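Local coordinates for protein aldehyde dehydrogenase (Burkholderia cenocepacia, PDB 4O6R) that probably oxidises aldehydes to carboxylic acids with NAD+ or NADP+ as a member of the aldehyde dehydrogenase family, and binds AMP in this crystal, at residues I147-P155 with G225-G233; R449-G457 with G465-M473. All coordinates share one frame; numbering follows the deposited sequence.

Contact 1 of 2, residues I147-P155 with G225-G233. With AMP (adenosine monophosphate), chain E.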
ATOM      1  N   ILE A 147      -7.027  16.798   8.517  1.00  8.83           N
ATOM      2  CA  ILE A 147      -8.088  16.911   9.516  1.00  9.05           C
ATOM      3  C   ILE A 147      -8.533  18.354   9.670  1.00  9.06           C
ATOM      4  O   ILE A 147      -9.749  18.622   9.709  1.00  9.58           O
ATOM      5  CB  ILE A 147      -7.617  16.331  10.857  1.00  9.16           C
ATOM      6  CG1 ILE A 147      -7.405  14.820  10.682  1.00  9.04           C
ATOM      7  CG2 ILE A 147      -8.615  16.647  11.966  1.00  9.51           C
ATOM      8  CD1 ILE A 147      -6.639  14.196  11.815  1.00  9.14           C
ATOM      9  N   GLY A 148      -7.567  19.267   9.725  1.00  8.76           N
ATOM     10  CA  GLY A 148      -7.841  20.675   9.889  1.00  8.91           C
ATOM     11  C   GLY A 148      -6.807  21.292  10.801  1.00  8.84           C
ATOM     12  O   GLY A 148      -5.623  21.269  10.492  1.00  8.75           O
ATOM     13  N   VAL A 149      -7.264  21.892  11.901  1.00  8.78           N
ATOM     14  CA  VAL A 149      -6.364  22.430  12.926  1.00  8.82           C
ATOM     15  C   VAL A 149      -6.106  21.328  13.951  1.00  8.67           C
ATOM     16  O   VAL A 149      -7.041  20.706  14.489  1.00  8.62           O
ATOM     17  CB  VAL A 149      -6.964  23.654  13.667  1.00  9.05           C
ATOM     18  CG1 VAL A 149      -6.000  24.188  14.732  1.00  9.25           C
ATOM     19  CG2 VAL A 149      -7.267  24.770  12.680  1.00  9.19           C
ATOM     20  N   VAL A 150      -4.841  21.053  14.186  1.00  8.61           N
ATOM     21  CA  VAL A 150      -4.469  20.012  15.138  1.00  8.59           C
ATOM     22  C   VAL A 150      -3.721  20.629  16.300  1.00  8.62           C
ATOM     23  O   VAL A 150      -2.907  21.535  16.115  1.00  8.58           O
ATOM     24  CB  VAL A 150      -3.681  18.858  14.496  1.00  8.53           C
ATOM     25  CG1 VAL A 150      -4.538  18.186  13.409  1.00  8.42           C
ATOM     26  CG2 VAL A 150      -2.371  19.316  13.915  1.00  8.59           C
ATOM     27  N   GLY A 151      -4.028  20.129  17.491  1.00  8.58           N
ATOM     28  CA  GLY A 151      -3.421  20.605  18.707  1.00  8.75           C
ATOM     29  C   GLY A 151      -2.416  19.572  19.177  1.00  8.77           C
ATOM     30  O   GLY A 151      -2.696  18.363  19.109  1.00  8.55           O
ATOM     31  N   GLN A 152      -1.271  20.038  19.659  1.00  8.97           N
ATOM     32  CA  GLN A 152      -0.192  19.137  20.073  1.00  9.37           C
ATOM     33  C   GLN A 152       0.403  19.605  21.381  1.00  9.61           C
ATOM     34  O   GLN A 152       0.816  20.748  21.513  1.00  9.72           O
ATOM     35  CB  GLN A 152       0.871  19.044  18.975  1.00  9.48           C
ATOM     36  CG  GLN A 152       0.278  18.714  17.607  1.00  9.64           C
ATOM     37  CD  GLN A 152       1.304  18.620  16.493  1.00  9.92           C
ATOM     38  OE1 GLN A 152       2.199  19.463  16.369  1.00 10.71           O
ATOM     39  NE2 GLN A 152       1.189  17.588  15.673  1.00  9.86           N
ATOM     40  N   ILE A 153       0.492  18.686  22.335  1.00  9.95           N
ATOM     41  CA  ILE A 153       1.024  18.963  23.667  1.00 10.32           C
ATOM     42  C   ILE A 153       2.201  18.035  23.889  1.00 10.48           C
ATOM     43  O   ILE A 153       2.054  16.825  23.789  1.00 10.35           O
ATOM     44  CB  ILE A 153      -0.058  18.767  24.753  1.00 10.60           C
ATOM     45  CG1 ILE A 153      -1.180  19.782  24.563  1.00 10.55           C
ATOM     46  CG2 ILE A 153       0.540  18.937  26.147  1.00 11.19           C
ATOM     47  CD1 ILE A 153      -2.447  19.500  25.316  1.00 10.67           C
ATOM     48  N   VAL A 154       3.329  18.639  24.279  0.50 10.89           N
ATOM     49  CA  VAL A 154       4.679  18.051  24.228  0.50 11.29           C
ATOM     50  C   VAL A 154       5.389  18.199  25.594  0.50 11.65           C
ATOM     51  O   VAL A 154       5.379  19.298  26.142  0.50 11.87           O
ATOM     52  CB  VAL A 154       5.496  18.867  23.183  0.50 11.33           C
ATOM     53  CG1 VAL A 154       6.893  18.333  23.027  0.50 11.57           C
ATOM     54  CG2 VAL A 154       4.784  18.913  21.835  0.50 11.18           C
ATOM     55  N   PRO A 155       6.018  17.121  26.150  1.00 11.84           N
ATOM     56  CA  PRO A 155       6.715  17.295  27.390  1.00 12.12           C
ATOM     57  C   PRO A 155       8.157  17.814  27.218  1.00 12.38           C
ATOM     58  O   PRO A 155       8.562  18.193  26.110  1.00 11.95           O
ATOM     59  CB  PRO A 155       6.692  15.891  27.980  1.00 12.40           C
ATOM     60  CG  PRO A 155       6.757  15.002  26.821  1.00 12.07           C
ATOM     61  CD  PRO A 155       6.103  15.725  25.681  1.00 11.81           C
ATOM     62  N   GLY A 225     -12.792  24.228  17.837  1.00 11.41           N
ATOM     63  CA  GLY A 225     -12.153  24.399  16.534  1.00 11.09           C
ATOM     64  C   GLY A 225     -10.969  23.492  16.177  1.00 10.61           C
ATOM     65  O   GLY A 225     -10.425  23.566  15.072  1.00 10.38           O
ATOM     66  N   VAL A 226     -10.576  22.636  17.112  1.00 10.23           N
ATOM     67  CA  VAL A 226      -9.450  21.718  16.961  1.00  9.84           C
ATOM     68  C   VAL A 226      -9.996  20.321  16.645  1.00  9.33           C
ATOM     69  O   VAL A 226     -10.818  19.818  17.391  1.00  9.39           O
ATOM     70  CB  VAL A 226      -8.634  21.672  18.264  1.00 10.04           C
ATOM     71  CG1 VAL A 226      -7.585  20.561  18.225  1.00  9.89           C
ATOM     72  CG2 VAL A 226      -7.959  23.021  18.457  1.00 10.37           C
ATOM     73  N   GLY A 227      -9.525  19.731  15.552  1.00  8.79           N
ATOM     74  CA  GLY A 227     -10.020  18.437  15.067  1.00  8.56           C
ATOM     75  C   GLY A 227      -9.297  17.213  15.616  1.00  8.45           C
ATOM     76  O   GLY A 227      -9.793  16.093  15.514  1.00  8.16           O
ATOM     77  N   LYS A 228      -8.114  17.430  16.171  1.00  8.70           N
ATOM     78  CA  LYS A 228      -7.333  16.349  16.780  1.00  8.96           C
ATOM     79  C   LYS A 228      -6.418  16.921  17.837  1.00  8.97           C
ATOM     80  O   LYS A 228      -5.873  18.024  17.668  1.00  8.81           O
ATOM     81  CB  LYS A 228      -6.506  15.604  15.729  1.00  9.47           C
ATOM     82  CG  LYS A 228      -5.662  14.469  16.292  1.00 10.05           C
ATOM     83  CD  LYS A 228      -4.905  13.698  15.221  1.00 10.72           C
ATOM     84  CE  LYS A 228      -3.880  12.809  15.908  1.00 11.90           C
ATOM     85  NZ  LYS A 228      -2.998  12.067  14.984  1.00 12.47           N
ATOM     86  N   ILE A 229      -6.264  16.178  18.926  1.00  8.66           N
ATOM     87  CA  ILE A 229      -5.323  16.536  19.952  1.00  8.87           C
ATOM     88  C   ILE A 229      -4.352  15.377  20.116  1.00  9.02           C
ATOM     89  O   ILE A 229      -4.785  14.211  20.157  1.00  8.60           O
ATOM     90  CB  ILE A 229      -6.021  16.860  21.283  1.00  8.99           C
ATOM     91  CG1 ILE A 229      -5.038  17.328  22.361  1.00  9.16           C
ATOM     92  CG2 ILE A 229      -6.832  15.675  21.792  1.00  8.92           C
ATOM     93  CD1 ILE A 229      -4.485  18.718  22.130  1.00  9.40           C
ATOM     94  N   ALA A 230      -3.061  15.718  20.163  1.00  9.26           N
ATOM     95  CA  ALA A 230      -2.007  14.739  20.343  1.00  9.71           C
ATOM     96  C   ALA A 230      -1.245  15.077  21.614  1.00 10.23           C
ATOM     97  O   ALA A 230      -0.816  16.236  21.802  1.00 10.57           O
ATOM     98  CB  ALA A 230      -1.089  14.723  19.146  1.00  9.75           C
ATOM     99  N   PHE A 231      -1.110  14.087  22.498  1.00 10.29           N
ATOM    100  CA  PHE A 231      -0.528  14.305  23.797  1.00 10.98           C
ATOM    101  C   PHE A 231       0.469  13.210  24.163  1.00 11.22           C
ATOM    102  O   PHE A 231       0.224  11.995  23.962  1.00 11.17           O
ATOM    103  CB  PHE A 231      -1.633  14.387  24.872  1.00 11.36           C
ATOM    104  CG  PHE A 231      -1.094  14.403  26.280  1.00 11.48           C
ATOM    105  CD1 PHE A 231      -0.668  15.572  26.849  1.00 11.80           C
ATOM    106  CD2 PHE A 231      -0.989  13.226  27.015  1.00 11.72           C
ATOM    107  CE1 PHE A 231      -0.150  15.593  28.140  1.00 12.17           C
ATOM    108  CE2 PHE A 231      -0.469  13.222  28.298  1.00 11.81           C
ATOM    109  CZ  PHE A 231      -0.037  14.410  28.852  1.00 12.28           C
ATOM    110  N   THR A 232       1.602  13.657  24.699  1.00 11.84           N
ATOM    111  CA  THR A 232       2.645  12.782  25.227  1.00 12.36           C
ATOM    112  C   THR A 232       2.874  13.226  26.640  1.00 13.01           C
ATOM    113  O   THR A 232       3.111  14.430  26.872  1.00 13.60           O
ATOM    114  CB  THR A 232       3.930  12.950  24.406  1.00 12.61           C
ATOM    115  OG1 THR A 232       3.691  12.507  23.078  1.00 12.79           O
ATOM    116  CG2 THR A 232       5.107  12.199  24.984  1.00 12.94           C
ATOM    117  N   GLY A 233       2.813  12.291  27.584  1.00 13.34           N
ATOM    118  CA  GLY A 233       2.941  12.622  29.003  1.00 14.12           C
ATOM    119  C   GLY A 233       2.396  11.520  29.893  1.00 14.85           C
ATOM    120  O   GLY A 233       2.407  10.354  29.493  1.00 15.21           O
TER
HETATM  121  P   AMP E 501       2.376  15.701  32.162  1.00 46.70           P
HETATM  122  O1P AMP E 501       2.123  14.362  31.560  1.00 36.28           O
HETATM  123  O2P AMP E 501       1.157  16.222  32.955  1.00 41.48           O
HETATM  124  O3P AMP E 501       3.742  15.788  32.867  1.00 51.03           O
HETATM  125  O5' AMP E 501       2.552  16.809  30.952  1.00 44.56           O
HETATM  126  C5' AMP E 501       3.151  16.698  29.631  1.00 38.35           C
HETATM  127  C4' AMP E 501       2.679  17.939  28.814  1.00 38.06           C
HETATM  128  O4' AMP E 501       1.261  18.105  29.017  1.00 38.77           O
HETATM  129  C3' AMP E 501       3.278  19.303  29.181  1.00 34.77           C
HETATM  130  O3' AMP E 501       3.535  20.187  28.043  1.00 29.84           O
HETATM  131  C2' AMP E 501       2.231  19.872  30.154  1.00 35.64           C
HETATM  132  O2' AMP E 501       2.245  21.303  30.361  1.00 29.73           O
HETATM  133  C1' AMP E 501       0.911  19.371  29.575  1.00 36.47           C
HETATM  134  N9  AMP E 501      -0.237  19.271  30.541  1.00 36.46           N
HETATM  135  C8  AMP E 501      -0.190  19.168  31.903  1.00 37.66           C
HETATM  136  N7  AMP E 501      -1.455  19.136  32.436  1.00 40.01           N
HETATM  137  C5  AMP E 501      -2.353  19.205  31.414  1.00 37.61           C
HETATM  138  C6  AMP E 501      -3.836  19.203  31.238  1.00 39.32           C
HETATM  139  N6  AMP E 501      -4.673  19.124  32.280  1.00 43.42           N
HETATM  140  N1  AMP E 501      -4.372  19.280  30.006  1.00 38.01           N
HETATM  141  C2  AMP E 501      -3.566  19.366  28.936  1.00 37.09           C
HETATM  142  N3  AMP E 501      -2.217  19.388  29.014  1.00 34.63           N
HETATM  143  C4  AMP E 501      -1.543  19.306  30.180  1.00 37.68           C
HETATM  144  O   HOH W   1     -10.080  21.672  12.786  1.00 10.89           O
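Strands 149-153 and 228-232 run parallel, their axes 4.7 Å apart at closest approach and 13° from aligned. Gly151 lies beside Ile229, Gln152 beside Ala230 and Ile153 beside Phe231. Gly151 N donates to Lys228 O at 2.8 Å in an almost straight bond, and Gly151 O accepts from Ala230 N. Ile153 N then bonds to Ala230 O, while the last rung, Thr232 N to Ile153 O, is weak. At the other end Gly227 N reaches Val149 O, and a water joins Val149 N to Gly225 O.

Gly151 presents no side chain, and CD1 of Ile229 lies over its backbone, 3.5 Å from Gly151 O. The same CD1 meets CD1 of Ile153. Ile153 touches both the neighbouring strand and the ligand. Its CG2, anti to the backbone N (chi1 -64° for CG1), touches CD1 of Phe231 at 3.6 Å and also the ribose of AMP. Its CD1 reaches the adenine near N3. The Phe231 ring turns its edge to the sugar, with O4' of AMP in the ring plane. Helix 235-245 covers this side through Ile241.

On the other face Lys228 extends fully, its CB beside CG1 of Val150. Its ammonium is held by Asp475 O and Gln253 OE1. CD1 of Ile147 packs on CD of Lys228 at 3.9 Å. Past the end of strand 149-153, CD of Pro155 rests against CG2 of Thr232.

AMP O3' donates to Val154 O at 2.8 Å, and Gly233 CA approaches the phosphate. Neighbouring parallel strands whose C-terminal ends meet a nucleotide are characteristic of a Rossmann-type fold, consistent with the coenzyme-binding domain of aldehyde dehydrogenases.

Contact 2 of 2, residues R449-G457 with G465-M473. With NO3 (nitrate ion), chain N.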
ATOM      1  N   ARG A 449      16.272   2.223  19.072  1.00  9.53           N
ATOM      2  CA  ARG A 449      16.442   2.624  17.700  1.00  9.82           C
ATOM      3  C   ARG A 449      15.145   3.295  17.247  1.00  9.34           C
ATOM      4  O   ARG A 449      14.075   2.704  17.335  1.00  8.81           O
ATOM      5  CB  ARG A 449      16.780   1.459  16.767  1.00 10.20           C
ATOM      6  CG  ARG A 449      17.960   0.598  17.223  1.00 10.85           C
ATOM      7  CD  ARG A 449      19.223   1.424  17.342  1.00 11.51           C
ATOM      8  NE  ARG A 449      19.606   2.021  16.083  1.00 12.09           N
ATOM      9  CZ  ARG A 449      20.781   2.618  15.859  1.00 13.31           C
ATOM     10  NH1 ARG A 449      21.685   2.722  16.825  1.00 14.04           N
ATOM     11  NH2 ARG A 449      21.058   3.125  14.655  1.00 13.51           N
ATOM     12  N   VAL A 450      15.307   4.528  16.781  1.00  9.48           N
ATOM     13  CA  VAL A 450      14.186   5.323  16.259  0.60  9.41           C
ATOM     14  C   VAL A 450      14.548   5.844  14.869  1.00  9.54           C
ATOM     15  O   VAL A 450      15.700   6.252  14.599  1.00 10.24           O
ATOM     16  CB  VAL A 450      13.751   6.448  17.229  0.60  9.48           C
ATOM     17  CG1 VAL A 450      13.230   5.871  18.529  0.60  9.49           C
ATOM     18  CG2 VAL A 450      14.890   7.402  17.520  0.60  9.78           C
ATOM     19  N   ASN A 451      13.573   5.789  13.958  1.00  9.13           N
ATOM     20  CA  ASN A 451      13.748   6.224  12.589  1.00  8.89           C
ATOM     21  C   ASN A 451      12.443   6.882  12.188  1.00  8.59           C
ATOM     22  O   ASN A 451      11.352   6.409  12.588  1.00  8.48           O
ATOM     23  CB  ASN A 451      14.095   5.029  11.688  1.00  8.99           C
ATOM     24  CG  ASN A 451      14.127   5.369  10.226  1.00  9.23           C
ATOM     25  OD1 ASN A 451      13.099   5.500   9.586  1.00  9.34           O
ATOM     26  ND2 ASN A 451      15.312   5.475   9.669  1.00  9.80           N
ATOM     27  N   PRO A 452      12.511   7.960  11.385  1.00  8.40           N
ATOM     28  CA  PRO A 452      11.251   8.665  11.110  1.00  8.12           C
ATOM     29  C   PRO A 452      10.263   7.961  10.198  1.00  7.92           C
ATOM     30  O   PRO A 452       9.159   8.443  10.028  1.00  7.72           O
ATOM     31  CB  PRO A 452      11.707   9.986  10.483  1.00  8.46           C
ATOM     32  CG  PRO A 452      13.059   9.768  10.012  1.00  8.71           C
ATOM     33  CD  PRO A 452      13.678   8.723  10.927  1.00  8.70           C
ATOM     34  N   GLY A 453      10.640   6.824   9.613  1.00  7.80           N
ATOM     35  CA  GLY A 453       9.694   5.969   8.954  1.00  7.61           C
ATOM     36  C   GLY A 453       9.212   4.775   9.759  1.00  7.49           C
ATOM     37  O   GLY A 453       8.362   4.026   9.271  1.00  7.26           O
ATOM     38  N   SER A 454       9.746   4.583  10.976  1.00  7.42           N
ATOM     39  CA  SER A 454       9.432   3.404  11.753  1.00  7.38           C
ATOM     40  C   SER A 454       8.422   3.717  12.852  1.00  7.38           C
ATOM     41  O   SER A 454       8.722   4.494  13.746  1.00  7.35           O
ATOM     42  CB  SER A 454      10.703   2.813  12.355  1.00  7.52           C
ATOM     43  OG  SER A 454      10.393   1.634  13.069  1.00  7.50           O
ATOM     44  N   PRO A 455       7.203   3.144  12.771  1.00  7.53           N
ATOM     45  CA  PRO A 455       6.128   3.625  13.680  1.00  7.79           C
ATOM     46  C   PRO A 455       6.491   3.432  15.149  1.00  8.25           C
ATOM     47  O   PRO A 455       6.984   2.370  15.563  1.00  8.50           O
ATOM     48  CB  PRO A 455       4.920   2.737  13.323  1.00  7.54           C
ATOM     49  CG  PRO A 455       5.547   1.534  12.662  1.00  7.57           C
ATOM     50  CD  PRO A 455       6.724   2.058  11.895  1.00  7.55           C
ATOM     51  N   PHE A 456       6.172   4.447  15.925  1.00  8.86           N
ATOM     52  CA  PHE A 456       6.541   4.554  17.307  1.00  9.37           C
ATOM     53  C   PHE A 456       5.292   4.835  18.160  1.00  9.25           C
ATOM     54  O   PHE A 456       4.596   5.819  17.956  1.00  8.71           O
ATOM     55  CB  PHE A 456       7.513   5.744  17.403  1.00 10.16           C
ATOM     56  CG  PHE A 456       8.084   5.975  18.766  1.00 11.03           C
ATOM     57  CD1 PHE A 456       7.365   6.635  19.725  1.00 11.90           C
ATOM     58  CD2 PHE A 456       9.379   5.592  19.051  1.00 11.94           C
ATOM     59  CE1 PHE A 456       7.891   6.856  20.994  1.00 12.61           C
ATOM     60  CE2 PHE A 456       9.933   5.814  20.304  1.00 12.48           C
ATOM     61  CZ  PHE A 456       9.190   6.459  21.274  1.00 12.67           C
ATOM     62  N   GLY A 457       5.029   3.974  19.121  1.00  9.22           N
ATOM     63  CA  GLY A 457       3.887   4.176  20.021  1.00  9.47           C
ATOM     64  C   GLY A 457       3.627   2.950  20.841  1.00  9.76           C
ATOM     65  O   GLY A 457       4.357   1.968  20.743  1.00  9.76           O
ATOM     66  N   GLY A 465      -2.179   5.393  18.726  1.00  9.60           N
ATOM     67  CA  GLY A 465      -1.685   6.211  17.656  1.00  9.62           C
ATOM     68  C   GLY A 465      -0.198   5.938  17.518  1.00  9.69           C
ATOM     69  O   GLY A 465       0.431   5.349  18.419  1.00  9.59           O
ATOM     70  N   ARG A 466       0.369   6.373  16.400  1.00  9.79           N
ATOM     71  CA  ARG A 466       1.791   6.191  16.136  1.00 10.03           C
ATOM     72  C   ARG A 466       2.437   7.473  15.610  1.00 10.85           C
ATOM     73  O   ARG A 466       1.848   8.176  14.762  1.00 11.12           O
ATOM     74  CB  ARG A 466       1.999   5.065  15.134  1.00  9.75           C
ATOM     75  CG  ARG A 466       1.622   3.693  15.649  1.00  9.51           C
ATOM     76  CD  ARG A 466       2.658   3.209  16.668  1.00  9.49           C
ATOM     77  NE  ARG A 466       2.388   1.889  17.218  1.00  9.41           N
ATOM     78  CZ  ARG A 466       1.556   1.609  18.220  1.00  9.50           C
ATOM     79  NH1 ARG A 466       0.876   2.559  18.831  1.00  9.24           N
ATOM     80  NH2 ARG A 466       1.441   0.345  18.646  1.00  9.63           N
ATOM     81  N   GLU A 467       3.637   7.746  16.112  1.00 11.45           N
ATOM     82  CA  GLU A 467       4.531   8.700  15.487  1.00 12.39           C
ATOM     83  C   GLU A 467       5.234   7.963  14.357  1.00 11.13           C
ATOM     84  O   GLU A 467       5.321   6.753  14.395  1.00  9.89           O
ATOM     85  CB  GLU A 467       5.620   9.233  16.446  1.00 14.67           C
ATOM     86  CG  GLU A 467       5.292   9.366  17.935  1.00 18.11           C
ATOM     87  CD  GLU A 467       4.727  10.686  18.349  1.00 21.06           C
ATOM     88  OE1 GLU A 467       4.703  11.617  17.541  1.00 23.74           O
ATOM     89  OE2 GLU A 467       4.303  10.781  19.518  1.00 27.98           O
ATOM     90  N   MET A 468       5.735   8.732  13.385  1.00 10.18           N
ATOM     91  CA  MET A 468       6.590   8.271  12.305  1.00  9.89           C
ATOM     92  C   MET A 468       5.846   7.568  11.155  1.00  9.33           C
ATOM     93  O   MET A 468       4.756   7.003  11.297  1.00  9.09           O
ATOM     94  CB  MET A 468       7.696   7.345  12.825  1.00 10.30           C
ATOM     95  CG  MET A 468       8.444   7.839  14.056  1.00 10.87           C
ATOM     96  SD  MET A 468       9.084   9.502  13.866  1.00 11.78           S
ATOM     97  CE  MET A 468      10.300   9.466  15.159  1.00 13.08           C
ATOM     98  N   GLY A 469       6.457   7.633   9.992  1.00  9.13           N
ATOM     99  CA  GLY A 469       6.070   6.791   8.884  1.00  8.67           C
ATOM    100  C   GLY A 469       4.750   7.108   8.235  1.00  8.37           C
ATOM    101  O   GLY A 469       4.122   8.130   8.498  1.00  8.17           O
ATOM    102  N   PHE A 470       4.331   6.189   7.381  1.00  8.23           N
ATOM    103  CA  PHE A 470       2.985   6.225   6.822  1.00  8.29           C
ATOM    104  C   PHE A 470       1.913   6.152   7.902  1.00  8.22           C
ATOM    105  O   PHE A 470       0.820   6.658   7.738  1.00  7.96           O
ATOM    106  CB  PHE A 470       2.792   5.108   5.814  1.00  8.25           C
ATOM    107  CG  PHE A 470       3.566   5.307   4.543  1.00  8.49           C
ATOM    108  CD1 PHE A 470       3.092   6.155   3.557  1.00  8.54           C
ATOM    109  CD2 PHE A 470       4.803   4.697   4.360  1.00  8.76           C
ATOM    110  CE1 PHE A 470       3.800   6.350   2.389  1.00  8.78           C
ATOM    111  CE2 PHE A 470       5.500   4.878   3.187  1.00  8.94           C
ATOM    112  CZ  PHE A 470       5.001   5.706   2.207  1.00  8.94           C
ATOM    113  N   GLU A 471       2.226   5.499   8.996  1.00  8.45           N
ATOM    114  CA  GLU A 471       1.299   5.391  10.101  1.00  8.78           C
ATOM    115  C   GLU A 471       0.912   6.771  10.659  1.00  8.83           C
ATOM    116  O   GLU A 471      -0.283   7.027  10.893  1.00  9.07           O
ATOM    117  CB  GLU A 471       1.869   4.501  11.182  1.00  9.20           C
ATOM    118  CG  GLU A 471       2.000   3.043  10.751  1.00  9.76           C
ATOM    119  CD  GLU A 471       3.310   2.711  10.012  1.00 10.49           C
ATOM    120  OE1 GLU A 471       4.120   3.615   9.670  1.00 10.63           O
ATOM    121  OE2 GLU A 471       3.554   1.507   9.795  1.00 11.17           O
ATOM    122  N   ALA A 472       1.893   7.645  10.856  1.00  8.60           N
ATOM    123  CA  ALA A 472       1.626   9.006  11.328  1.00  8.55           C
ATOM    124  C   ALA A 472       0.812   9.757  10.284  1.00  8.61           C
ATOM    125  O   ALA A 472      -0.108  10.479  10.617  1.00  8.43           O
ATOM    126  CB  ALA A 472       2.926   9.743  11.604  1.00  8.58           C
ATOM    127  N   MET A 473       1.154   9.589   9.007  1.00  8.56           N
ATOM    128  CA  MET A 473       0.366  10.258   7.934  1.00  8.82           C
ATOM    129  C   MET A 473      -1.075   9.817   7.938  1.00  9.44           C
ATOM    130  O   MET A 473      -1.983  10.647   7.753  1.00  9.90           O
ATOM    131  CB  MET A 473       0.963   9.992   6.561  1.00  8.53           C
ATOM    132  CG  MET A 473       2.344  10.552   6.369  1.00  8.63           C
ATOM    133  SD  MET A 473       2.451  12.323   6.611  1.00  8.78           S
ATOM    134  CE  MET A 473       1.595  12.938   5.163  1.00  9.04           C
TER
HETATM  135  N   NO3 N 501      18.094   3.002  12.983  1.00 26.47           N
HETATM  136  O1  NO3 N 501      18.701   1.956  13.150  1.00 29.13           O
HETATM  137  O2  NO3 N 501      17.718   3.372  11.689  1.00 23.90           O
HETATM  138  O3  NO3 N 501      17.797   3.785  14.100  1.00 24.93           O
HETATM  139  O   HOH W   2       5.986   3.698   7.830  1.00  7.62           O
HETATM  140  O   HOH W   3       4.910   0.529  16.506  1.00  8.03           O
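Segments 449-457 and 465-473 meet through one antiparallel hydrogen-bonded pair, Phe456 with Glu467, whose N and O atoms bond both ways, and through Gly469 N to Pro452 O at 2.8 Å. Asn451 to Ser454 form a type I turn, and Asn451 OD1 accepts from Gly453 N as an Asx turn.

Met468 fills the bend of this loop. Its CB sits between Ser454 O and Pro452 O, and a bend at chi2 (-52°) brings SD to 3.6 Å from Pro452 CA. CG of Glu467 lies 3.9 Å from CD1 of Phe456. The two side chains run alongside each other. The Pro455 ring lies across the Glu471 side chain, its CG 3.5 Å from OE2. The Arg466 guanidinium lays one face on Gly457 C, and NH1 donates to Gly465 O from above the carbonyl plane.

At the far end Arg449 NE and NH2 bond to a nitrate, probably from the crystallisation liquor, which Asp135 N of the second subunit also holds. NH2 also pairs with the Asp135 carboxylate. Backbone bonds thus tie the loop after strand 441-444 to the run into helix 469-475, while Arg466 NH2 bonds outward to Ala479 O of that subunit and Glu467 salt-bridges Lys166.

Both segments of contact 1 precede those of contact 2 in the sequence, and the centres of the two contacts lie 16 Å apart. They meet where Thr232 OG1 approaches Glu467 OE2 at 4.0 Å, a packing contact. Two further residues join them: Lys166 accepts Gln152 NE2 at its carbonyl and pairs with Glu467, while Asp475, which holds Lys228 in contact 1, also takes Arg466 N with its carboxylate. Contact 1 touches AMP directly, with Lys180, Gln218, Ser234 and Thr237 adding further hydrogen bonds. Contact 2 stays farther off, the Glu467 side chain about 12 Å from AMP between nearest atoms, and instead faces the second subunit.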